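Local coordinates for protein acyl-CoA hydrolase (Bacillus halodurans, PDB 1VPM) that probably hydrolyses the thioester bond of long-chain fatty acyl-CoA and binds coenzyme A in a hexamer of hotdog-fold subunits, at residues S78-T81 / V82-L86. Sequence-based numbering, arbitrary orientation. Where two conformers were deposited one is given.
With COA (coenzyme A), chain D.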
loop_
_atom_site.group_PDB
_atom_site.type_symbol
_atom_site.label_atom_id
_atom_site.label_comp_id
_atom_site.label_asym_id
_atom_site.label_seq_id
_atom_site.Cartn_x
_atom_site.Cartn_y
_atom_site.Cartn_z
ATOM N N SER A 78 20.086 -13.317 -10.095
ATOM C CA SER A 78 20.565 -11.937 -10.050
ATOM C C SER A 78 19.562 -11.141 -9.261
ATOM O O SER A 78 18.509 -11.649 -8.928
ATOM C CB SER A 78 20.732 -11.371 -11.473
ATOM O OG SER A 78 19.539 -11.475 -12.226
ATOM N N SER A 79 19.923 -9.894 -8.975
ATOM C CA SER A 79 19.083 -8.978 -8.213
ATOM C C SER A 79 18.480 -7.938 -9.123
ATOM O O SER A 79 18.716 -7.889 -10.343
ATOM C CB SER A 79 19.917 -8.311 -7.153
ATOM O OG SER A 79 21.057 -7.710 -7.740
ATOM N N ALA A 80 17.621 -7.131 -8.556
ATOM C CA ALA A 80 17.186 -5.971 -9.217
ATOM C C ALA A 80 17.292 -4.919 -8.135
ATOM O O ALA A 80 17.278 -5.241 -6.938
ATOM C CB ALA A 80 15.771 -6.155 -9.723
ATOM N N THR A 81 17.433 -3.697 -8.551
ATOM C CA THR A 81 17.631 -2.572 -7.669
ATOM C C THR A 81 16.731 -1.443 -8.057
ATOM O O THR A 81 16.080 -1.476 -9.098
ATOM C CB THR A 81 19.119 -2.112 -7.708
ATOM O OG1 THR A 81 19.398 -1.499 -8.966
ATOM C CG2 THR A 81 20.024 -3.305 -7.555
ATOM N N VAL A 82 16.685 -0.413 -7.224
ATOM C CA VAL A 82 15.774 0.704 -7.408
ATOM C C VAL A 82 15.785 1.429 -8.778
ATOM O O VAL A 82 16.830 1.817 -9.299
ATOM C CB VAL A 82 15.940 1.716 -6.267
ATOM C CG1 VAL A 82 15.087 2.947 -6.483
ATOM C CG2 VAL A 82 15.563 1.066 -4.958
ATOM N N GLY A 83 14.585 1.582 -9.353
ATOM C CA GLY A 83 14.400 2.332 -10.581
ATOM C C GLY A 83 14.557 1.434 -11.781
ATOM O O GLY A 83 14.229 1.855 -12.909
ATOM N N ASP A 84 15.073 0.220 -11.547
ATOM C CA ASP A 84 15.017 -0.842 -12.523
ATOM C C ASP A 84 13.605 -1.254 -12.714
ATOM O O ASP A 84 12.702 -0.946 -11.922
ATOM C CB ASP A 84 15.758 -2.106 -12.085
ATOM C CG ASP A 84 17.230 -1.967 -12.078
ATOM O OD1 ASP A 84 17.727 -0.952 -12.630
ATOM O OD2 ASP A 84 17.890 -2.915 -11.547
ATOM N N ALA A 85 13.401 -1.999 -13.785
ATOM C CA ALA A 85 12.068 -2.520 -13.990
ATOM C C ALA A 85 12.203 -4.030 -13.977
ATOM O O ALA A 85 13.188 -4.616 -14.497
ATOM C CB ALA A 85 11.519 -2.104 -15.280
ATOM N N LEU A 86 11.196 -4.664 -13.423
ATOM C CA LEU A 86 11.068 -6.092 -13.478
ATOM C C LEU A 86 10.049 -6.460 -14.512
ATOM O O LEU A 86 8.951 -5.930 -14.500
ATOM C CB LEU A 86 10.594 -6.655 -12.155
ATOM C CG LEU A 86 11.490 -6.852 -10.962
ATOM C CD1 LEU A 86 10.625 -7.528 -9.854
ATOM C CD2 LEU A 86 12.655 -7.771 -11.302
HETATM N N1A COA D . 20.424 -21.372 -3.317
HETATM C C2A COA D . 21.030 -21.643 -2.124
HETATM N N3A COA D . 22.295 -21.094 -1.851
HETATM C C4A COA D . 22.900 -20.286 -2.769
HETATM C C5A COA D . 22.287 -20.012 -4.004
HETATM C C6A COA D . 21.035 -20.566 -4.290
HETATM N N6A COA D . 20.519 -20.423 -5.525
HETATM N N7A COA D . 23.132 -19.207 -4.721
HETATM C C8A COA D . 24.243 -18.969 -3.969
HETATM N N9A COA D . 24.110 -19.633 -2.774
HETATM C C1B COA D . 24.980 -19.491 -1.623
HETATM C C2B COA D . 26.341 -20.078 -1.922
HETATM O O2B COA D . 26.313 -21.477 -1.809
HETATM C C3B COA D . 27.191 -19.389 -0.868
HETATM O O3B COA D . 27.141 -20.217 0.281
HETATM P P3B COA D . 28.287 -20.289 1.389
HETATM O O7A COA D . 29.192 -21.401 1.042
HETATM O O8A COA D . 27.769 -20.554 2.745
HETATM O O9A COA D . 28.928 -18.932 1.442
HETATM C C4B COA D . 26.508 -18.023 -0.713
HETATM O O4B COA D . 25.269 -18.132 -1.418
HETATM C C5B COA D . 27.285 -16.857 -1.331
HETATM O O5B COA D . 27.506 -17.153 -2.709
HETATM P P1A COA D . 28.955 -17.006 -3.456
HETATM O O1A COA D . 29.102 -18.137 -4.453
HETATM O O2A COA D . 30.092 -16.903 -2.459
HETATM O O3A COA D . 28.918 -15.578 -4.204
HETATM P P2A COA D . 27.873 -15.064 -5.328
HETATM O O4A COA D . 27.631 -16.169 -6.345
HETATM O O5A COA D . 28.446 -13.766 -5.873
HETATM O O6A COA D . 26.497 -14.700 -4.541
HETATM C CBP COA D . 24.106 -14.652 -4.523
HETATM C CCP COA D . 25.352 -15.536 -4.587
HETATM C CDP COA D . 22.897 -15.494 -4.101
HETATM C CEP COA D . 24.380 -13.579 -3.448
HETATM C CAP COA D . 23.866 -14.005 -5.917
HETATM O OAP COA D . 23.707 -14.920 -6.995
HETATM C C9P COA D . 22.687 -13.053 -5.849
HETATM O O9P COA D . 22.945 -11.769 -5.328
HETATM N N8P COA D . 21.457 -13.422 -6.238
HETATM C C7P COA D . 20.409 -12.427 -6.117
HETATM C C6P COA D . 19.904 -12.316 -4.675
HETATM C C5P COA D . 18.753 -11.335 -4.586
HETATM O O5P COA D . 18.971 -10.133 -4.846
HETATM N N4P COA D . 17.550 -11.814 -4.252
HETATM C C3P COA D . 16.419 -10.942 -4.081
HETATM C C2P COA D . 15.418 -10.854 -5.235
HETATM S S1P COA D . 15.994 -10.724 -6.981
#
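The carboxylate of Asp84 presents one face to Thr81, whose N, O and OG1 all lie on that same side of its plane. In the conformer described, Thr81 N donates to Asp84 OD2 at 3.1 Å in a nearly straight bond (164° at the hydrogen). It reaches the oxygen 46° out of the carboxylate plane. Thr81 OG1 adds a weak bond to Asp84 OD2 at 3.3 Å, so OD2 takes two donors from one residue. At the other oxygen, OD1, the backbone N of Leu111 makes a weak hydrogen bond. With chi1 at -71°, CG of Asp84 stands beside its own backbone N, which folds the carboxylate back over Thr81 and brings Asp84 CG to 3.2 Å from Thr81 O. That carbonyl in turn accepts from Asp84 N at 3.1 Å, closing a type II beta turn from Thr81 to Asp84, with Gly83 at positive phi. Backbone and side chain of Asp84 thus both tie the turn to Thr81. Next to the turn, Ala80 CB meets Leu86 CD2 at 3.8 Å, an apolar contact. Towards Ser78 the segment skirts coenzyme A: Ser79 CB lies 3.1 Å from O5P and Ser78 O 3.3 Å from the thiol sulfur S1P. The ligand is also hydrogen-bonded to Asp75 and Phe76 of this chain and to Ser99 and Thr68 of the fourth subunit, so its site lies between subunits. The turn carries the chain from the loop after strand 65-75 into strand 85-95 of the antiparallel hotdog sheet, where Leu86 packs on Val46 and Tyr49 of helix 43-62 and on Val106 of strand 99-109.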